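Local coordinates for protein mitochondrial association factor 1 (Toxoplasma gondii, PDB 6BXS) that is encoded at a Toxoplasma locus required for direct manipulation of host mitochondria and carries a macro domain, a fold whose relatives often bind ADP-ribose, at residues Ile22-Ser27 against Glu253-Tyr258; Thr84-Glu89 against Ser117-Arg122; Lys142-Thr147 against Val171-Asn176. All coordinates share one frame; numbering follows the deposited sequence.

Contact 1. Residues Ile22-Ser27 against Glu253-Tyr258; sequences IFFGPS and ELQFMY
I22 and F23 run beside Q255 and F256 as parallel neighbours in the mixed sheet of the macro domain. The backbone ladder comes first: I22 N gives its hydrogen to L254 O at 3.1 Å, F256 N to I22 O at 2.8 Å, and F24 N to F256 O at 3.1 Å. The aromatic packing follows. F23 and F256 point the same way from one face of the sheet, their planes only 8° apart but offset so that the rings share little area, centroids 5.5 Å apart; L268 of helix 263-276 touches both. Past the strand ends, Y258 turns its CG anti to the backbone N (chi1 -179°), which carries the ring across to the loop. There P26 covers one face of it in a CH-pi contact, P26 CB standing 4.0 Å from the Y258 ring centroid. The other side of the sheet holds I22, F24 and Q255. I22 CG2 sits 3.8 Å above the centre of the F24 ring. The Q255 amide is steadied through NE2, bonded to E253 OE2, and through OE1, bonded to R215; that same Q255 OE1 lies in the plane of the F24 ring, 3.4 Å from F24 CE2 at its edge.

Contact 2. Residues Thr84-Glu89 against Ser117-Arg122; sequences TELSAE and SRVFAR
S117 and E89 make the one hydrogen bond of this contact: S117 OG donates to E89 OE2 at 2.8 Å, reaching that oxygen from above the carboxylate plane, 37° out of it. E89 gets there by stretching away from its helix, CG anti to the backbone N (chi1 -158°) and the chain extended beyond. S117 OG lies near both oxygens, 3.0 Å from E89 OE1 as well, though the bond is to OE2; E89 OE1 also borders V119 CG2 (3.9 Å) and the F120 ring.

The next shell holds the serine in place. S117 OG accepts from V119 N at 3.0 Å and from F120 N at 3.1 Å, the second almost straight at 175°, so the hydroxyl closes an ST turn and an ST motif at once. Two N-H groups aimed at the oxygen leave its own proton for the glutamate, and they would be expected to polarise it as a donor, which in turn should suit a charged carboxylate.

Alongside the polar pair, L86 CD1 touches both V119 CG1 and F120 CZ, each at 4.3 Å. V119 CG1 in turn sits 3.6 Å above the centre of the F120 ring, so leucine, valine and phenylalanine form one continuous apolar patch. Further out, E85 and R118 feel each other only as opposite charges, with no N-H of the guanidinium directed at the carboxylate; R118 NH1 has a weak bond to P80 O instead.

Seen in the fold, helix 83-103 lies against the chain as it enters strand 120-126. Helix 61-76 closes over the same patch, I70 meeting both L86 and V119, while F120 reaches I93 further along helix 83-103 and meets the ring of H150 on strand 147-152.

Contact 3. Residues Lys142-Thr147 against Val171-Asn176; sequences KNVGAT and VAPFGN
V144 and P173 bring together an isopropyl group and a pyrrolidine ring: V144 CG1 stands over one face of the puckered P173 ring, 3.9 Å from P173 N and 4.1 Å from P173 CB. The methyl is anti to the backbone N of V144 (chi1 173°), the setting that swings it across to the proline. The truly flat groups here are peptide units. G145 N approaches V171 O in the plane of that carbonyl and bonds to it at 3.1 Å, nearly straight at 175°. V171 N returns a weak bond to A146 O at 3.3 Å. The two bonds lie just beyond the paired ends of antiparallel strands 147-152 and 166-170.

What shapes the first loop is a type II beta turn from N143 to A146, closed by A146 N on N143 O at 3.2 Å. G145 takes the third position of the turn with a positive phi, as glycine commonly does there, and its N-H is turned toward V171. N143 O also rests against the side chain of V171, 3.3 Å from V171 CB, with both methyls of that valine around it. V171 CG1, for its part, meets V144 at CA and CG2.

Neighbours complete the packing. A185 of helix 179-202 touches both V144 and P173, and L98 of helix 83-103 lies against N143 and A146. Y53 serves both loops: its backbone O takes a hydrogen bond from N143 ND2 and its hydroxyl meets A172 O.

The chemistry divides cleanly. Across the two segments every hydrogen bond runs between backbone groups, so the polar link between the loops is main-chain alone, one straight bond and one weak one, with the valines and proline packing beside it and buried V171 O satisfied by G145 N.

How the contacts relate
From the N terminus, strand 19-24 lays down the first half of contact 1, whose partner arrives only at strand 253-256; the loop it closes encloses both other contacts. Within it, contact 2 opens on helix 83-103 and closes at the start of strand 120-126. Contact 3 then opens after helix 137-140 and closes beyond strand 166-170, in series, with no crossing. Contacts 1 and 2 reach the same sheet, on opposite sides of the chain's centre, centres about 28 Å apart. Contact 3, about 22 Å from either by centres, joins loops at the ends of neighbouring strands 147-152 and 166-170 of that sheet; helix 83-103 forms one side of contact 2 and packs, through L98, on contact 3.

Contact 1. Residues Ile22-Ser27 against Glu253-Tyr258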
loop_
_atom_site.group_PDB
_atom_site.type_symbol
_atom_site.label_atom_id
_atom_site.label_comp_id
_atom_site.label_asym_id
_atom_site.label_seq_id
_atom_site.Cartn_x
_atom_site.Cartn_y
_atom_site.Cartn_z
ATOM N N ILE A 22 3.180 -11.338 9.385
ATOM C CA ILE A 22 3.023 -12.447 8.452
ATOM C C ILE A 22 3.872 -12.231 7.207
ATOM O O ILE A 22 3.850 -11.152 6.610
ATOM C CB ILE A 22 1.551 -12.624 8.037
ATOM C CG1 ILE A 22 0.738 -13.179 9.208
ATOM C CG2 ILE A 22 1.428 -13.568 6.839
ATOM C CD1 ILE A 22 -0.751 -12.964 9.071
ATOM N N PHE A 23 4.611 -13.268 6.820
ATOM C CA PHE A 23 5.361 -13.266 5.570
ATOM C C PHE A 23 4.914 -14.443 4.718
ATOM O O PHE A 23 5.360 -15.572 4.924
ATOM C CB PHE A 23 6.864 -13.341 5.829
ATOM C CG PHE A 23 7.386 -12.223 6.679
ATOM C CD1 PHE A 23 7.386 -12.330 8.058
ATOM C CD2 PHE A 23 7.879 -11.065 6.100
ATOM C CE1 PHE A 23 7.867 -11.304 8.846
ATOM C CE2 PHE A 23 8.360 -10.035 6.884
ATOM C CZ PHE A 23 8.355 -10.156 8.260
ATOM N N PHE A 24 4.023 -14.178 3.770
ATOM C CA PHE A 24 3.484 -15.235 2.923
ATOM C C PHE A 24 4.592 -15.908 2.129
ATOM O O PHE A 24 5.494 -15.244 1.617
ATOM C CB PHE A 24 2.422 -14.681 1.972
ATOM C CG PHE A 24 1.120 -14.352 2.642
ATOM C CD1 PHE A 24 0.240 -15.358 3.008
ATOM C CD2 PHE A 24 0.773 -13.037 2.898
ATOM C CE1 PHE A 24 -0.959 -15.058 3.621
ATOM C CE2 PHE A 24 -0.425 -12.730 3.509
ATOM C CZ PHE A 24 -1.294 -13.742 3.872
ATOM N N GLY A 25 4.523 -17.231 2.044
ATOM C CA GLY A 25 5.470 -18.000 1.260
ATOM C C GLY A 25 5.014 -18.037 -0.182
ATOM O O GLY A 25 4.015 -17.406 -0.527
ATOM N N PRO A 26 5.729 -18.790 -1.032
ATOM C CA PRO A 26 5.397 -18.811 -2.460
ATOM C C PRO A 26 4.043 -19.457 -2.725
ATOM O O PRO A 26 3.751 -20.509 -2.158
ATOM C CB PRO A 26 6.521 -19.651 -3.087
ATOM C CG PRO A 26 7.468 -20.002 -1.981
ATOM C CD PRO A 26 6.769 -19.771 -0.686
ATOM N N SER A 27 3.227 -18.829 -3.565
ATOM C CA SER A 27 1.967 -19.424 -3.994
ATOM C C SER A 27 2.182 -20.215 -5.281
ATOM O O SER A 27 3.310 -20.346 -5.754
ATOM C CB SER A 27 0.908 -18.345 -4.204
ATOM O OG SER A 27 1.292 -17.457 -5.239
ATOM N N GLU A 253 -2.706 -5.314 11.784
ATOM C CA GLU A 253 -1.785 -6.424 11.565
ATOM C C GLU A 253 -1.025 -6.239 10.253
ATOM O O GLU A 253 -1.614 -5.876 9.235
ATOM C CB GLU A 253 -2.562 -7.745 11.561
ATOM C CG GLU A 253 -1.798 -8.957 11.042
ATOM C CD GLU A 253 -2.639 -10.222 11.057
ATOM O OE1 GLU A 253 -3.096 -10.625 12.148
ATOM O OE2 GLU A 253 -2.854 -10.809 9.976
ATOM N N LEU A 254 0.281 -6.490 10.284
ATOM C CA LEU A 254 1.118 -6.373 9.094
ATOM C C LEU A 254 1.277 -7.716 8.385
ATOM O O LEU A 254 1.616 -8.724 9.008
ATOM C CB LEU A 254 2.499 -5.820 9.456
ATOM C CG LEU A 254 2.577 -4.373 9.947
ATOM C CD1 LEU A 254 4.014 -4.024 10.303
ATOM C CD2 LEU A 254 2.045 -3.412 8.904
ATOM N N GLN A 255 1.024 -7.711 7.080
ATOM C CA GLN A 255 1.266 -8.869 6.229
ATOM C C GLN A 255 2.120 -8.445 5.042
ATOM O O GLN A 255 1.879 -7.395 4.447
ATOM C CB GLN A 255 -0.045 -9.477 5.734
ATOM C CG GLN A 255 -1.057 -9.777 6.819
ATOM C CD GLN A 255 -2.350 -10.335 6.257
ATOM O OE1 GLN A 255 -2.510 -10.459 5.041
ATOM N NE2 GLN A 255 -3.280 -10.678 7.139
ATOM N N PHE A 256 3.115 -9.261 4.705
ATOM C CA PHE A 256 3.968 -8.999 3.551
ATOM C C PHE A 256 3.784 -10.062 2.477
ATOM O O PHE A 256 3.871 -11.260 2.749
ATOM C CB PHE A 256 5.435 -8.923 3.971
ATOM C CG PHE A 256 5.794 -7.644 4.667
ATOM C CD1 PHE A 256 6.120 -6.515 3.936
ATOM C CD2 PHE A 256 5.801 -7.567 6.049
ATOM C CE1 PHE A 256 6.447 -5.333 4.571
ATOM C CE2 PHE A 256 6.129 -6.388 6.688
ATOM C CZ PHE A 256 6.452 -5.269 5.948
ATOM N N MET A 257 3.531 -9.605 1.256
ATOM C CA MET A 257 3.362 -10.494 0.116
ATOM C C MET A 257 4.703 -11.104 -0.269
ATOM O O MET A 257 5.751 -10.663 0.206
ATOM C CB MET A 257 2.760 -9.735 -1.065
ATOM C CG MET A 257 1.430 -9.071 -0.743
ATOM S SD MET A 257 0.891 -7.909 -2.008
ATOM C CE MET A 257 0.670 -9.009 -3.405
ATOM N N TYR A 258 4.669 -12.107 -1.140
ATOM C CA TYR A 258 5.866 -12.871 -1.459
ATOM C C TYR A 258 6.555 -12.401 -2.733
ATOM O O TYR A 258 5.904 -12.081 -3.726
ATOM C CB TYR A 258 5.526 -14.354 -1.601
ATOM C CG TYR A 258 6.731 -15.216 -1.907
ATOM C CD1 TYR A 258 7.565 -15.662 -0.891
ATOM C CD2 TYR A 258 7.040 -15.575 -3.213
ATOM C CE1 TYR A 258 8.670 -16.448 -1.166
ATOM C CE2 TYR A 258 8.143 -16.359 -3.498
ATOM C CZ TYR A 258 8.953 -16.793 -2.470
ATOM O OH TYR A 258 10.052 -17.575 -2.748
HETATM O O HOH W 1 6.971 -12.527 2.351
#

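Contact 2. Residues Thr84-Glu89 against Ser117-Arg122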
loop_
_atom_site.group_PDB
_atom_site.type_symbol
_atom_site.label_atom_id
_atom_site.label_comp_id
_atom_site.label_asym_id
_atom_site.label_seq_id
_atom_site.Cartn_x
_atom_site.Cartn_y
_atom_site.Cartn_z
ATOM N N THR A 84 -9.198 1.678 -19.646
ATOM C CA THR A 84 -9.004 3.115 -19.804
ATOM C C THR A 84 -9.891 3.915 -18.853
ATOM O O THR A 84 -9.482 4.959 -18.350
ATOM C CB THR A 84 -9.288 3.565 -21.250
ATOM O OG1 THR A 84 -10.615 3.176 -21.625
ATOM C CG2 THR A 84 -8.287 2.938 -22.208
ATOM N N GLU A 85 -11.104 3.425 -18.614
ATOM C CA GLU A 85 -12.009 4.064 -17.662
ATOM C C GLU A 85 -11.388 4.097 -16.271
ATOM O O GLU A 85 -11.282 5.154 -15.647
ATOM C CB GLU A 85 -13.349 3.329 -17.603
ATOM C CG GLU A 85 -14.251 3.540 -18.807
ATOM C CD GLU A 85 -15.574 2.809 -18.671
ATOM O OE1 GLU A 85 -16.226 2.949 -17.614
ATOM O OE2 GLU A 85 -15.960 2.089 -19.617
ATOM N N LEU A 86 -10.984 2.924 -15.799
ATOM C CA LEU A 86 -10.410 2.775 -14.468
ATOM C C LEU A 86 -9.118 3.568 -14.326
ATOM O O LEU A 86 -8.888 4.212 -13.300
ATOM C CB LEU A 86 -10.157 1.295 -14.169
ATOM C CG LEU A 86 -9.420 0.967 -12.869
ATOM C CD1 LEU A 86 -10.108 1.592 -11.669
ATOM C CD2 LEU A 86 -9.319 -0.541 -12.700
ATOM N N SER A 87 -8.276 3.511 -15.353
ATOM C CA SER A 87 -7.012 4.237 -15.352
ATOM C C SER A 87 -7.238 5.733 -15.206
ATOM O O SER A 87 -6.629 6.380 -14.359
ATOM C CB SER A 87 -6.226 3.955 -16.634
ATOM O OG SER A 87 -5.488 2.752 -16.529
ATOM N N ALA A 88 -8.121 6.277 -16.036
ATOM C CA ALA A 88 -8.378 7.710 -16.040
ATOM C C ALA A 88 -9.086 8.162 -14.766
ATOM O O ALA A 88 -8.728 9.185 -14.182
ATOM C CB ALA A 88 -9.200 8.093 -17.262
ATOM N N GLU A 89 -10.088 7.404 -14.332
ATOM C CA GLU A 89 -10.882 7.810 -13.177
ATOM C C GLU A 89 -10.057 7.768 -11.892
ATOM O O GLU A 89 -10.063 8.721 -11.113
ATOM C CB GLU A 89 -12.115 6.923 -13.023
ATOM C CG GLU A 89 -13.220 7.588 -12.213
ATOM C CD GLU A 89 -14.262 6.614 -11.699
ATOM O OE1 GLU A 89 -13.935 5.425 -11.500
ATOM O OE2 GLU A 89 -15.415 7.043 -11.490
ATOM N N SER A 117 -18.733 7.879 -9.131
ATOM C CA SER A 117 -17.954 6.725 -9.577
ATOM C C SER A 117 -18.745 5.427 -9.476
ATOM O O SER A 117 -19.650 5.307 -8.652
ATOM C CB SER A 117 -16.666 6.601 -8.760
ATOM O OG SER A 117 -15.891 5.496 -9.202
ATOM N N ARG A 118 -18.391 4.462 -10.322
ATOM C CA ARG A 118 -18.972 3.124 -10.262
ATOM C C ARG A 118 -18.009 2.160 -9.572
ATOM O O ARG A 118 -18.359 1.011 -9.296
ATOM C CB ARG A 118 -19.306 2.604 -11.664
ATOM C CG ARG A 118 -19.920 3.633 -12.603
ATOM C CD ARG A 118 -21.055 3.028 -13.417
ATOM N NE ARG A 118 -21.365 3.812 -14.613
ATOM C CZ ARG A 118 -20.986 3.499 -15.853
ATOM N NH1 ARG A 118 -20.273 2.404 -16.096
ATOM N NH2 ARG A 118 -21.327 4.288 -16.862
ATOM N N VAL A 119 -16.797 2.638 -9.300
ATOM C CA VAL A 119 -15.739 1.807 -8.736
ATOM C C VAL A 119 -15.517 2.113 -7.259
ATOM O O VAL A 119 -15.488 1.208 -6.425
ATOM C CB VAL A 119 -14.413 2.011 -9.499
ATOM C CG1 VAL A 119 -13.276 1.248 -8.830
ATOM C CG2 VAL A 119 -14.565 1.576 -10.954
ATOM N N PHE A 120 -15.353 3.396 -6.947
ATOM C CA PHE A 120 -15.008 3.830 -5.598
ATOM C C PHE A 120 -16.204 4.419 -4.863
ATOM O O PHE A 120 -16.872 5.316 -5.372
ATOM C CB PHE A 120 -13.877 4.856 -5.654
ATOM C CG PHE A 120 -12.674 4.386 -6.418
ATOM C CD1 PHE A 120 -11.810 3.457 -5.866
ATOM C CD2 PHE A 120 -12.406 4.873 -7.688
ATOM C CE1 PHE A 120 -10.703 3.019 -6.564
ATOM C CE2 PHE A 120 -11.299 4.439 -8.390
ATOM C CZ PHE A 120 -10.447 3.511 -7.828
ATOM N N ALA A 121 -16.464 3.910 -3.662
ATOM C CA ALA A 121 -17.536 4.421 -2.811
ATOM C C ALA A 121 -17.096 5.687 -2.085
ATOM O O ALA A 121 -17.856 6.648 -1.964
ATOM C CB ALA A 121 -17.963 3.365 -1.808
ATOM N N ARG A 122 -15.865 5.667 -1.584
ATOM C CA ARG A 122 -15.292 6.819 -0.904
ATOM C C ARG A 122 -13.776 6.750 -0.997
ATOM O O ARG A 122 -13.202 5.660 -1.002
ATOM C CB ARG A 122 -15.746 6.869 0.552
ATOM C CG ARG A 122 -15.620 8.244 1.182
ATOM C CD ARG A 122 -16.672 8.458 2.243
ATOM N NE ARG A 122 -16.748 9.859 2.659
ATOM C CZ ARG A 122 -17.757 10.690 2.394
ATOM N NH1 ARG A 122 -18.823 10.287 1.712
ATOM N NH2 ARG A 122 -17.700 11.942 2.829
#

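Contact 3. Residues Lys142-Thr147 against Val171-Asn176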
loop_
_atom_site.group_PDB
_atom_site.type_symbol
_atom_site.label_atom_id
_atom_site.label_comp_id
_atom_site.label_asym_id
_atom_site.label_seq_id
_atom_site.Cartn_x
_atom_site.Cartn_y
_atom_site.Cartn_z
ATOM N N LYS A 142 8.005 11.603 -8.899
ATOM C CA LYS A 142 7.071 12.579 -8.343
ATOM C C LYS A 142 5.922 11.885 -7.613
ATOM O O LYS A 142 5.595 10.734 -7.899
ATOM C CB LYS A 142 6.537 13.501 -9.447
ATOM C CG LYS A 142 5.247 13.049 -10.113
ATOM C CD LYS A 142 4.834 14.015 -11.217
ATOM C CE LYS A 142 3.588 13.536 -11.950
ATOM N NZ LYS A 142 3.823 12.261 -12.686
ATOM N N ASN A 143 5.329 12.605 -6.662
ATOM C CA ASN A 143 4.218 12.112 -5.845
ATOM C C ASN A 143 4.624 10.970 -4.918
ATOM O O ASN A 143 3.780 10.188 -4.480
ATOM C CB ASN A 143 3.050 11.660 -6.725
ATOM C CG ASN A 143 2.581 12.744 -7.670
ATOM O OD1 ASN A 143 2.595 13.926 -7.331
ATOM N ND2 ASN A 143 2.161 12.345 -8.865
ATOM N N VAL A 144 5.913 10.882 -4.611
ATOM C CA VAL A 144 6.408 9.872 -3.683
ATOM C C VAL A 144 5.890 10.153 -2.278
ATOM O O VAL A 144 5.852 11.303 -1.844
ATOM C CB VAL A 144 7.947 9.831 -3.665
ATOM C CG1 VAL A 144 8.457 8.905 -2.565
ATOM C CG2 VAL A 144 8.478 9.388 -5.020
ATOM N N GLY A 145 5.498 9.095 -1.574
ATOM C CA GLY A 145 4.955 9.221 -0.235
ATOM C C GLY A 145 3.456 9.456 -0.238
ATOM O O GLY A 145 2.810 9.395 0.809
ATOM N N ALA A 146 2.900 9.733 -1.413
ATOM C CA ALA A 146 1.461 9.915 -1.550
ATOM C C ALA A 146 0.752 8.602 -1.259
ATOM O O ALA A 146 1.055 7.579 -1.872
ATOM C CB ALA A 146 1.112 10.412 -2.943
ATOM N N THR A 147 -0.189 8.637 -0.320
ATOM C CA THR A 147 -0.917 7.445 0.094
ATOM C C THR A 147 -2.420 7.680 0.007
ATOM O O THR A 147 -2.937 8.670 0.524
ATOM C CB THR A 147 -0.549 7.030 1.531
ATOM O OG1 THR A 147 0.863 6.801 1.616
ATOM C CG2 THR A 147 -1.291 5.762 1.932
ATOM N N VAL A 171 2.956 5.381 -3.482
ATOM C CA VAL A 171 4.002 5.618 -4.471
ATOM C C VAL A 171 5.375 5.547 -3.817
ATOM O O VAL A 171 5.728 6.391 -2.993
ATOM C CB VAL A 171 3.828 6.991 -5.150
ATOM C CG1 VAL A 171 4.934 7.240 -6.170
ATOM C CG2 VAL A 171 2.464 7.085 -5.818
ATOM N N ALA A 172 6.149 4.539 -4.205
ATOM C CA ALA A 172 7.456 4.288 -3.613
ATOM C C ALA A 172 8.549 5.068 -4.338
ATOM O O ALA A 172 8.411 5.376 -5.522
ATOM C CB ALA A 172 7.762 2.801 -3.644
ATOM N N PRO A 173 9.648 5.382 -3.633
ATOM C CA PRO A 173 10.761 6.103 -4.259
ATOM C C PRO A 173 11.514 5.247 -5.271
ATOM O O PRO A 173 11.662 4.042 -5.064
ATOM C CB PRO A 173 11.659 6.461 -3.073
ATOM C CG PRO A 173 11.368 5.422 -2.056
ATOM C CD PRO A 173 9.915 5.086 -2.214
ATOM N N PHE A 174 11.977 5.863 -6.353
ATOM C CA PHE A 174 12.737 5.150 -7.371
ATOM C C PHE A 174 14.109 4.791 -6.817
ATOM O O PHE A 174 14.711 5.570 -6.078
ATOM C CB PHE A 174 12.866 5.991 -8.644
ATOM C CG PHE A 174 13.439 5.241 -9.808
ATOM C CD1 PHE A 174 12.727 4.215 -10.408
ATOM C CD2 PHE A 174 14.688 5.565 -10.309
ATOM C CE1 PHE A 174 13.254 3.521 -11.483
ATOM C CE2 PHE A 174 15.220 4.876 -11.383
ATOM C CZ PHE A 174 14.502 3.854 -11.971
ATOM N N GLY A 175 14.601 3.611 -7.177
ATOM C CA GLY A 175 15.794 3.063 -6.559
ATOM C C GLY A 175 17.083 3.812 -6.836
ATOM O O GLY A 175 18.011 3.762 -6.028
ATOM N N ASN A 176 17.153 4.508 -7.966
ATOM C CA ASN A 176 18.375 5.220 -8.335
ATOM C C ASN A 176 18.569 6.494 -7.517
ATOM O O ASN A 176 19.616 7.136 -7.597
ATOM C CB ASN A 176 18.372 5.554 -9.828
ATOM C CG ASN A 176 18.600 4.333 -10.696
ATOM O OD1 ASN A 176 18.611 3.202 -10.208
ATOM N ND2 ASN A 176 18.781 4.556 -11.994
#